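Local structure of M32 carboxypeptidase (Pyrococcus furiosus, 1KA2) at residues D126-S129 / K130-W134; K381-P384 / E385-N388; R371-S375 / E376-A380. The protein removes amino acids one at a time from the C-terminus of peptides with broad specificity, working as a cobalt-dependent homodimeric metallocarboxypeptidase. One frame throughout, in Å; residues are numbered along the deposited sequence.

Contact 1 of 3, residues D126-S129 / K130-W134; sequences DDFS and KFEPW
The Phe128 ring has the backbone of Glu132 over one face, with Glu132 CA above it, while Phe131 CD2 approaches it obliquely. From the other ring's side the same meeting is an edge contact: Phe128 CE1 lies near the plane of the Phe131 ring, 4.4 Å from Phe131 CD2. This is the turn that carries the chain from helix 102-124 into helix 132-149. The Glu132 side chain crosses Phe128 at about a right angle, its CG 3.7 Å from Phe128 CE2, with ring and carboxylate planes 11° apart. With CG of Phe128 opposite its own backbone N (chi1 -169°), the ring points on toward Ile406 and Leu407, which probably belong to the GXXQDXHW motif of M32 peptidases. Phe131, with the same first torsion, meets Trp119 of helix 102-124 edge to face.

The carbonyl oxygen of Phe128 closes the turn twice. Glu132 N donates to Phe128 O over 2.7 Å from almost straight ahead of the carbonyl, and Phe131 N reaches the same oxygen at 3.0 Å from above the carbonyl plane. Pro133 has no N-H to offer the next carbonyl, and its CD lies 3.2 Å from Ser129 O, as is possible in the first turn of a helix. At the start of the turn Lys130 N makes weak hydrogen bonds to both Asp127 O and Asp127 OD2, the latter 3.3 Å long. A second grip fixes that carboxylate, for Ser129 OG donates to the syn side of Asp127 OD2 at 2.6 Å, 23° out of the carboxylate plane.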
ATOM      1  N   ASP A 126      -9.824  32.852   6.515  1.00 51.93           N
ATOM      2  CA  ASP A 126      -9.097  34.072   6.164  1.00 52.62           C
ATOM      3  C   ASP A 126      -8.644  34.879   7.375  1.00 52.20           C
ATOM      4  O   ASP A 126      -8.909  36.073   7.450  1.00 53.93           O
ATOM      5  CB  ASP A 126      -9.964  34.973   5.275  1.00 52.40           C
ATOM      6  CG  ASP A 126     -10.162  34.409   3.888  1.00 52.51           C
ATOM      7  OD1 ASP A 126      -9.162  34.285   3.155  1.00 53.94           O
ATOM      8  OD2 ASP A 126     -11.314  34.089   3.531  1.00 52.70           O
ATOM      9  N   ASP A 127      -7.964  34.241   8.320  1.00 52.02           N
ATOM     10  CA  ASP A 127      -7.506  34.955   9.503  1.00 52.49           C
ATOM     11  C   ASP A 127      -6.046  34.656   9.819  1.00 51.83           C
ATOM     12  O   ASP A 127      -5.710  33.570  10.312  1.00 50.21           O
ATOM     13  CB  ASP A 127      -8.381  34.603  10.704  1.00 55.31           C
ATOM     14  CG  ASP A 127      -7.960  35.339  11.960  1.00 58.60           C
ATOM     15  OD1 ASP A 127      -7.836  36.583  11.919  1.00 61.77           O
ATOM     16  OD2 ASP A 127      -7.755  34.672  12.993  1.00 61.18           O
ATOM     17  N   PHE A 128      -5.190  35.638   9.542  1.00 49.41           N
ATOM     18  CA  PHE A 128      -3.758  35.501   9.764  1.00 48.82           C
ATOM     19  C   PHE A 128      -3.378  35.436  11.239  1.00 49.17           C
ATOM     20  O   PHE A 128      -2.333  34.885  11.584  1.00 50.10           O
ATOM     21  CB  PHE A 128      -3.001  36.658   9.098  1.00 46.96           C
ATOM     22  CG  PHE A 128      -1.508  36.455   9.042  1.00 46.83           C
ATOM     23  CD1 PHE A 128      -0.949  35.520   8.171  1.00 44.67           C
ATOM     24  CD2 PHE A 128      -0.660  37.186   9.871  1.00 45.65           C
ATOM     25  CE1 PHE A 128       0.435  35.315   8.125  1.00 44.57           C
ATOM     26  CE2 PHE A 128       0.731  36.985   9.831  1.00 46.54           C
ATOM     27  CZ  PHE A 128       1.276  36.048   8.956  1.00 43.21           C
ATOM     28  N   SER A 129      -4.211  35.995  12.112  1.00 48.07           N
ATOM     29  CA  SER A 129      -3.898  35.964  13.535  1.00 47.16           C
ATOM     30  C   SER A 129      -3.808  34.519  14.045  1.00 46.48           C
ATOM     31  O   SER A 129      -2.995  34.222  14.919  1.00 46.06           O
ATOM     32  CB  SER A 129      -4.948  36.739  14.345  1.00 46.92           C
ATOM     33  OG  SER A 129      -6.154  36.006  14.472  1.00 48.89           O
ATOM     34  N   LYS A 130      -4.627  33.620  13.499  1.00 45.15           N
ATOM     35  CA  LYS A 130      -4.601  32.225  13.938  1.00 46.90           C
ATOM     36  C   LYS A 130      -3.340  31.473  13.523  1.00 47.78           C
ATOM     37  O   LYS A 130      -3.071  30.390  14.040  1.00 48.21           O
ATOM     38  CB  LYS A 130      -5.812  31.459  13.407  1.00 49.14           C
ATOM     39  CG  LYS A 130      -6.824  31.045  14.470  1.00 52.48           C
ATOM     40  CD  LYS A 130      -7.534  29.753  14.046  1.00 55.05           C
ATOM     41  CE  LYS A 130      -8.846  29.502  14.797  1.00 55.51           C
ATOM     42  NZ  LYS A 130      -8.722  28.645  16.016  1.00 58.33           N
ATOM     43  N   PHE A 131      -2.576  32.028  12.583  1.00 47.59           N
ATOM     44  CA  PHE A 131      -1.344  31.382  12.132  1.00 47.38           C
ATOM     45  C   PHE A 131      -0.108  32.178  12.551  1.00 48.51           C
ATOM     46  O   PHE A 131       0.955  31.605  12.800  1.00 49.35           O
ATOM     47  CB  PHE A 131      -1.357  31.207  10.604  1.00 45.03           C
ATOM     48  CG  PHE A 131      -0.151  30.479  10.059  1.00 44.74           C
ATOM     49  CD1 PHE A 131       0.173  29.201  10.509  1.00 45.97           C
ATOM     50  CD2 PHE A 131       0.663  31.069   9.095  1.00 43.87           C
ATOM     51  CE1 PHE A 131       1.285  28.527  10.010  1.00 41.94           C
ATOM     52  CE2 PHE A 131       1.775  30.401   8.593  1.00 41.16           C
ATOM     53  CZ  PHE A 131       2.084  29.127   9.052  1.00 42.50           C
ATOM     54  N   GLU A 132      -0.265  33.496  12.646  1.00 48.66           N
ATOM     55  CA  GLU A 132       0.821  34.404  13.001  1.00 49.83           C
ATOM     56  C   GLU A 132       1.817  33.896  14.047  1.00 49.86           C
ATOM     57  O   GLU A 132       3.001  33.731  13.747  1.00 50.77           O
ATOM     58  CB  GLU A 132       0.257  35.754  13.456  1.00 51.31           C
ATOM     59  CG  GLU A 132       1.283  36.886  13.445  1.00 52.96           C
ATOM     60  CD  GLU A 132       0.863  38.064  14.308  1.00 54.13           C
ATOM     61  OE1 GLU A 132      -0.319  38.457  14.245  1.00 55.20           O
ATOM     62  OE2 GLU A 132       1.717  38.601  15.045  1.00 55.64           O
ATOM     63  N   PRO A 133       1.364  33.649  15.289  1.00 49.82           N
ATOM     64  CA  PRO A 133       2.323  33.164  16.291  1.00 49.09           C
ATOM     65  C   PRO A 133       3.053  31.899  15.838  1.00 47.95           C
ATOM     66  O   PRO A 133       4.239  31.738  16.103  1.00 48.53           O
ATOM     67  CB  PRO A 133       1.452  32.937  17.527  1.00 48.97           C
ATOM     68  CG  PRO A 133       0.125  32.566  16.936  1.00 49.48           C
ATOM     69  CD  PRO A 133      -0.013  33.571  15.807  1.00 50.80           C
ATOM     70  N   TRP A 134       2.340  31.013  15.149  1.00 48.16           N
ATOM     71  CA  TRP A 134       2.940  29.779  14.649  1.00 47.84           C
ATOM     72  C   TRP A 134       4.025  30.084  13.632  1.00 47.42           C
ATOM     73  O   TRP A 134       5.019  29.350  13.542  1.00 47.43           O
ATOM     74  CB  TRP A 134       1.885  28.875  14.010  1.00 50.84           C
ATOM     75  CG  TRP A 134       0.985  28.243  15.015  1.00 52.23           C
ATOM     76  CD1 TRP A 134      -0.312  28.571  15.280  1.00 52.27           C
ATOM     77  CD2 TRP A 134       1.334  27.206  15.935  1.00 54.52           C
ATOM     78  NE1 TRP A 134      -0.794  27.805  16.314  1.00 53.84           N
ATOM     79  CE2 TRP A 134       0.197  26.958  16.736  1.00 55.61           C
ATOM     80  CE3 TRP A 134       2.501  26.462  16.164  1.00 54.59           C
ATOM     81  CZ2 TRP A 134       0.193  25.994  17.753  1.00 55.97           C
ATOM     82  CZ3 TRP A 134       2.497  25.507  17.171  1.00 54.44           C
ATOM     83  CH2 TRP A 134       1.349  25.284  17.955  1.00 56.00           C
TER

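Contact 2 of 3, residues K381-P384 / E385-N388; sequences KDLP and EMWN
Met386 starts with CG opposite its own carbonyl carbon (chi1 -70°), runs straight through chi2, and then bends at SD (chi3 -107°), which turns its methyl back along the helix onto Leu383. Leu383 has the same first torsion, and its CD2 lies 3.7 Å from Met386 CE, although the exact place of CE, and with it the bend, is doubtful because the methyl sits too near Asp382 O in the model. Cut back to an alanine, this position would probably leave a gap beside Leu383 CD2 and take an apolar neighbour from Ile378 in the preceding loop.

The contact spans the 3-10 turn at 381-382 and the first turns of helix 383-395. Trp387 N bonds to Leu383 O at 2.8 Å, running nearly in line with the carbonyl, and Asn388 N follows with Pro384 O at 2.9 Å. Two residues earlier a water bridges Glu385 N and Lys381 O: it accepts from Glu385 N at 2.7 Å and donates to Lys381 O at 3.1 Å. Pro384, with no N-H, suits the first turn, where backbone N-H groups have no earlier carbonyl of the helix to meet. Trp387 takes the other torsion, CG opposite the backbone N (chi1 179°), and its indole packs on Leu365, Arg366 and Leu369 of helix 359-375; Met386 also touches Leu369. Asp389, close to the Glu385 carboxylate, would add some repulsion. Apolar side chains thus knit the helix start to helix 359-375, helix 132-149 and nearby loops, while a water satisfies Glu385 N and Arg398 forms a salt bridge with the Glu385 carboxylate.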
ATOM      1  N   LYS A 381       3.971  39.443  11.957  1.00 46.79           N
ATOM      2  CA  LYS A 381       2.880  40.394  11.810  1.00 47.89           C
ATOM      3  C   LYS A 381       3.134  41.347  10.645  1.00 46.84           C
ATOM      4  O   LYS A 381       2.215  41.970  10.147  1.00 48.39           O
ATOM      5  CB  LYS A 381       2.711  41.219  13.084  1.00 49.91           C
ATOM      6  CG  LYS A 381       3.843  42.211  13.306  1.00 52.48           C
ATOM      7  CD  LYS A 381       3.395  43.351  14.212  1.00 56.15           C
ATOM      8  CE  LYS A 381       4.402  44.503  14.216  1.00 56.96           C
ATOM      9  NZ  LYS A 381       3.884  45.738  14.871  1.00 57.64           N
ATOM     10  N   ASP A 382       4.383  41.462  10.217  1.00 46.28           N
ATOM     11  CA  ASP A 382       4.723  42.357   9.118  1.00 47.34           C
ATOM     12  C   ASP A 382       4.879  41.697   7.756  1.00 47.28           C
ATOM     13  O   ASP A 382       5.075  42.380   6.749  1.00 47.92           O
ATOM     14  CB  ASP A 382       6.003  43.124   9.461  1.00 47.95           C
ATOM     15  CG  ASP A 382       5.768  44.211  10.489  1.00 48.68           C
ATOM     16  OD1 ASP A 382       5.674  45.380  10.076  1.00 51.96           O
ATOM     17  OD2 ASP A 382       5.666  43.889  11.688  1.00 49.92           O
ATOM     18  N   LEU A 383       4.799  40.371   7.727  1.00 46.42           N
ATOM     19  CA  LEU A 383       4.952  39.634   6.478  1.00 44.62           C
ATOM     20  C   LEU A 383       3.823  39.874   5.465  1.00 43.93           C
ATOM     21  O   LEU A 383       4.083  40.115   4.279  1.00 42.83           O
ATOM     22  CB  LEU A 383       5.103  38.135   6.773  1.00 43.53           C
ATOM     23  CG  LEU A 383       6.428  37.782   7.460  1.00 45.58           C
ATOM     24  CD1 LEU A 383       6.473  36.301   7.793  1.00 45.59           C
ATOM     25  CD2 LEU A 383       7.602  38.166   6.549  1.00 44.92           C
ATOM     26  N   PRO A 384       2.556  39.821   5.916  1.00 42.82           N
ATOM     27  CA  PRO A 384       1.431  40.037   5.005  1.00 43.41           C
ATOM     28  C   PRO A 384       1.579  41.256   4.097  1.00 45.36           C
ATOM     29  O   PRO A 384       1.373  41.150   2.882  1.00 46.82           O
ATOM     30  CB  PRO A 384       0.246  40.140   5.955  1.00 43.17           C
ATOM     31  CG  PRO A 384       0.620  39.146   7.015  1.00 43.18           C
ATOM     32  CD  PRO A 384       2.070  39.500   7.269  1.00 41.55           C
ATOM     33  N   GLU A 385       1.934  42.410   4.664  1.00 45.27           N
ATOM     34  CA  GLU A 385       2.100  43.610   3.845  1.00 45.48           C
ATOM     35  C   GLU A 385       3.279  43.490   2.891  1.00 43.43           C
ATOM     36  O   GLU A 385       3.175  43.885   1.737  1.00 43.77           O
ATOM     37  CB  GLU A 385       2.251  44.858   4.721  1.00 47.69           C
ATOM     38  CG  GLU A 385       0.916  45.454   5.122  1.00 52.29           C
ATOM     39  CD  GLU A 385       0.125  45.928   3.916  1.00 55.20           C
ATOM     40  OE1 GLU A 385      -1.127  45.955   3.982  1.00 56.55           O
ATOM     41  OE2 GLU A 385       0.760  46.283   2.902  1.00 57.15           O
ATOM     42  N   MET A 386       4.400  42.952   3.362  1.00 43.02           N
ATOM     43  CA  MET A 386       5.563  42.782   2.488  1.00 44.32           C
ATOM     44  C   MET A 386       5.194  41.891   1.311  1.00 42.64           C
ATOM     45  O   MET A 386       5.616  42.121   0.177  1.00 44.34           O
ATOM     46  CB  MET A 386       6.723  42.141   3.242  1.00 46.98           C
ATOM     47  CG  MET A 386       7.361  43.035   4.266  1.00 49.15           C
ATOM     48  SD  MET A 386       8.668  42.158   5.097  1.00 53.01           S
ATOM     49  CE  MET A 386       7.910  41.875   6.665  1.00 52.12           C
ATOM     50  N   TRP A 387       4.414  40.857   1.598  1.00 41.72           N
ATOM     51  CA  TRP A 387       3.959  39.922   0.576  1.00 40.00           C
ATOM     52  C   TRP A 387       3.065  40.681  -0.399  1.00 38.46           C
ATOM     53  O   TRP A 387       3.217  40.572  -1.611  1.00 35.02           O
ATOM     54  CB  TRP A 387       3.176  38.788   1.241  1.00 39.66           C
ATOM     55  CG  TRP A 387       2.639  37.763   0.308  1.00 38.18           C
ATOM     56  CD1 TRP A 387       1.662  37.932  -0.628  1.00 39.06           C
ATOM     57  CD2 TRP A 387       3.021  36.388   0.249  1.00 37.88           C
ATOM     58  NE1 TRP A 387       1.405  36.737  -1.269  1.00 39.98           N
ATOM     59  CE2 TRP A 387       2.230  35.773  -0.746  1.00 38.65           C
ATOM     60  CE3 TRP A 387       3.956  35.612   0.942  1.00 36.10           C
ATOM     61  CZ2 TRP A 387       2.346  34.420  -1.065  1.00 36.47           C
ATOM     62  CZ3 TRP A 387       4.072  34.267   0.624  1.00 38.06           C
ATOM     63  CH2 TRP A 387       3.271  33.686  -0.370  1.00 34.47           C
ATOM     64  N   ASN A 388       2.134  41.456   0.148  1.00 39.80           N
ATOM     65  CA  ASN A 388       1.210  42.244  -0.666  1.00 43.48           C
ATOM     66  C   ASN A 388       1.910  43.281  -1.537  1.00 44.32           C
ATOM     67  O   ASN A 388       1.595  43.412  -2.721  1.00 46.39           O
ATOM     68  CB  ASN A 388       0.177  42.926   0.230  1.00 44.66           C
ATOM     69  CG  ASN A 388      -0.945  41.989   0.632  1.00 47.28           C
ATOM     70  OD1 ASN A 388      -0.788  40.764   0.598  1.00 47.41           O
ATOM     71  ND2 ASN A 388      -2.083  42.557   1.020  1.00 47.73           N
TER
HETATM   72  O   HOH W   1       1.782  43.074   7.300  1.00 43.31           O

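Contact 3 of 3, residues R371-S375 / E376-A380; sequences RLMVS and EEIKA
Ile378 reaches back from the loop onto the last turns of helix 359-375, its CB 3.8 Å from Met373 CA. From there the side chain forks. CG2, opposite the backbone N, approaches Met373 CG at 4.4 Å, while CG1, opposite the carbonyl carbon (chi1 -56°), turns to Leu372. CG1 lies too near Leu372 O in the model, so the exact places of CG1 and that oxygen are doubtful. The tip, CD1, carries the contact with this residue, alongside it and 3.8 Å from Leu372 CB. The isoleucine thus straddles the backbone between Leu372 and Met373, giving an apolar close to the helix end.

The chain leaves helical geometry at Glu376. Its N-H makes a weak bond back to Leu372 O, itself uncertain in position, as the helix ends. Beyond it, a weak bond from Ile378 N to Glu376 O, 3.2 Å long, closes an inverse gamma turn around Glu377 and brings Ile378 round to face the helix. Ser375 strengthens the final turn from its side chain: with OG beside its own backbone N, it donates to Arg371 O over 2.6 Å, tilted 29° from the carbonyl plane. The same oxygen also receives a weak bond from Ser375 N, so backbone and hydroxyl grip it together.

Arg371 forms salt bridges with Glu154 and Glu173, and Lys143 of helix 132-149 donates to the carbonyl oxygens of Met373 and Glu376 at the helix end. Met373 packs on Ile139 of that helix, Val374 on Leu159 of helix 155-163, and Ile378 on Leu383 and Met386 of helix 383-395.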
ATOM      1  N   ARG A 371      14.478  34.887   2.579  1.00 38.55           N
ATOM      2  CA  ARG A 371      15.827  35.348   2.885  1.00 39.37           C
ATOM      3  C   ARG A 371      15.793  36.352   4.043  1.00 39.32           C
ATOM      4  O   ARG A 371      16.643  36.308   4.925  1.00 39.30           O
ATOM      5  CB  ARG A 371      16.459  35.996   1.656  1.00 42.09           C
ATOM      6  CG  ARG A 371      17.923  36.339   1.830  1.00 41.73           C
ATOM      7  CD  ARG A 371      18.421  37.107   0.634  1.00 42.67           C
ATOM      8  NE  ARG A 371      19.875  37.088   0.563  1.00 44.87           N
ATOM      9  CZ  ARG A 371      20.577  37.634  -0.425  1.00 46.16           C
ATOM     10  NH1 ARG A 371      19.948  38.250  -1.427  1.00 44.31           N
ATOM     11  NH2 ARG A 371      21.904  37.550  -0.419  1.00 44.63           N
ATOM     12  N   LEU A 372      14.808  37.249   4.040  1.00 39.43           N
ATOM     13  CA  LEU A 372      14.658  38.240   5.113  1.00 40.75           C
ATOM     14  C   LEU A 372      14.329  37.612   6.474  1.00 41.61           C
ATOM     15  O   LEU A 372      14.920  37.982   7.495  1.00 40.03           O
ATOM     16  CB  LEU A 372      13.558  39.243   4.759  1.00 40.93           C
ATOM     17  CG  LEU A 372      13.942  40.426   3.869  1.00 44.65           C
ATOM     18  CD1 LEU A 372      14.772  39.952   2.671  1.00 46.11           C
ATOM     19  CD2 LEU A 372      12.665  41.157   3.431  1.00 43.68           C
ATOM     20  N   MET A 373      13.373  36.680   6.480  1.00 41.69           N
ATOM     21  CA  MET A 373      12.923  35.982   7.687  1.00 42.72           C
ATOM     22  C   MET A 373      14.031  35.264   8.465  1.00 43.97           C
ATOM     23  O   MET A 373      14.035  35.226   9.697  1.00 44.73           O
ATOM     24  CB  MET A 373      11.828  34.966   7.310  1.00 43.29           C
ATOM     25  CG  MET A 373      10.489  35.581   6.897  1.00 44.48           C
ATOM     26  SD  MET A 373       9.548  34.573   5.730  1.00 46.81           S
ATOM     27  CE  MET A 373       9.244  33.129   6.734  1.00 43.28           C
ATOM     28  N   VAL A 374      14.968  34.682   7.735  1.00 44.50           N
ATOM     29  CA  VAL A 374      16.065  33.946   8.344  1.00 47.00           C
ATOM     30  C   VAL A 374      17.345  34.778   8.512  1.00 48.29           C
ATOM     31  O   VAL A 374      18.245  34.404   9.259  1.00 47.06           O
ATOM     32  CB  VAL A 374      16.342  32.670   7.525  1.00 47.07           C
ATOM     33  CG1 VAL A 374      17.469  31.867   8.152  1.00 50.37           C
ATOM     34  CG2 VAL A 374      15.073  31.851   7.464  1.00 44.92           C
ATOM     35  N   SER A 375      17.415  35.908   7.812  1.00 51.41           N
ATOM     36  CA  SER A 375      18.581  36.799   7.889  1.00 55.04           C
ATOM     37  C   SER A 375      18.417  37.898   8.933  1.00 57.82           C
ATOM     38  O   SER A 375      19.070  37.890   9.975  1.00 60.88           O
ATOM     39  CB  SER A 375      18.851  37.479   6.545  1.00 53.77           C
ATOM     40  OG  SER A 375      19.202  36.544   5.556  1.00 54.04           O
ATOM     41  N   GLU A 376      17.559  38.863   8.632  1.00 60.05           N
ATOM     42  CA  GLU A 376      17.323  39.974   9.539  1.00 62.66           C
ATOM     43  C   GLU A 376      16.319  39.520  10.596  1.00 62.73           C
ATOM     44  O   GLU A 376      15.943  38.348  10.633  1.00 63.37           O
ATOM     45  CB  GLU A 376      16.768  41.166   8.759  1.00 65.17           C
ATOM     46  CG  GLU A 376      17.259  42.511   9.256  1.00 69.18           C
ATOM     47  CD  GLU A 376      18.746  42.706   8.995  1.00 71.85           C
ATOM     48  OE1 GLU A 376      19.305  43.724   9.457  1.00 72.99           O
ATOM     49  OE2 GLU A 376      19.341  41.836   8.318  1.00 73.64           O
ATOM     50  N   GLU A 377      15.898  40.428  11.469  1.00 62.40           N
ATOM     51  CA  GLU A 377      14.923  40.073  12.500  1.00 62.59           C
ATOM     52  C   GLU A 377      13.546  40.456  11.966  1.00 61.64           C
ATOM     53  O   GLU A 377      12.969  41.473  12.347  1.00 62.24           O
ATOM     54  CB  GLU A 377      15.233  40.816  13.810  1.00 63.57           C
ATOM     55  CG  GLU A 377      14.095  40.892  14.833  1.00 66.21           C
ATOM     56  CD  GLU A 377      13.533  39.528  15.218  1.00 69.38           C
ATOM     57  OE1 GLU A 377      14.318  38.655  15.656  1.00 71.05           O
ATOM     58  OE2 GLU A 377      12.304  39.339  15.075  1.00 70.29           O
ATOM     59  N   ILE A 378      13.023  39.632  11.065  1.00 59.16           N
ATOM     60  CA  ILE A 378      11.717  39.903  10.494  1.00 55.63           C
ATOM     61  C   ILE A 378      10.596  39.509  11.442  1.00 54.47           C
ATOM     62  O   ILE A 378      10.692  38.568  12.225  1.00 52.34           O
ATOM     63  CB  ILE A 378      11.521  39.205   9.161  1.00 55.97           C
ATOM     64  CG1 ILE A 378      12.656  39.617   8.223  1.00 56.21           C
ATOM     65  CG2 ILE A 378      10.162  39.596   8.584  1.00 53.57           C
ATOM     66  CD1 ILE A 378      12.766  41.105   8.012  1.00 58.15           C
ATOM     67  N   LYS A 379       9.507  40.244  11.319  1.00 54.83           N
ATOM     68  CA  LYS A 379       8.330  40.081  12.151  1.00 53.69           C
ATOM     69  C   LYS A 379       7.137  39.473  11.407  1.00 51.80           C
ATOM     70  O   LYS A 379       6.699  40.006  10.393  1.00 51.94           O
ATOM     71  CB  LYS A 379       7.995  41.465  12.706  1.00 57.40           C
ATOM     72  CG  LYS A 379       8.558  42.626  11.846  1.00 60.16           C
ATOM     73  CD  LYS A 379       9.669  43.391  12.580  1.00 63.65           C
ATOM     74  CE  LYS A 379       9.308  43.563  14.063  1.00 64.79           C
ATOM     75  NZ  LYS A 379      10.293  44.361  14.828  1.00 66.55           N
ATOM     76  N   ALA A 380       6.612  38.363  11.916  1.00 48.84           N
ATOM     77  CA  ALA A 380       5.485  37.696  11.267  1.00 47.75           C
ATOM     78  C   ALA A 380       4.321  38.635  10.966  1.00 47.48           C
ATOM     79  O   ALA A 380       3.748  38.618   9.869  1.00 46.53           O
ATOM     80  CB  ALA A 380       4.997  36.552  12.123  1.00 47.84           C
TER

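How the contacts relate
All three contacts are short-range and partly buried, and they gather on one side of the chain, away from the metal site. Contact 2 is the most buried, with one exposed residue among those that touch; contacts 1 and 3 have more exposed edges. Contacts 3 and 2 deal with successive helices, the end of 359-375 and the start of 383-395, and interlock through Ile378 CG2, which touches both Leu383 CD2 and Met386 CE. Contact 1, at the start of helix 132-149, meets both: Phe128 CE2 lies against Pro384 CG and Ala380 O, and Glu132 against Lys381. Polar bonding dominates the turn of contact 1, apolar packing the other two.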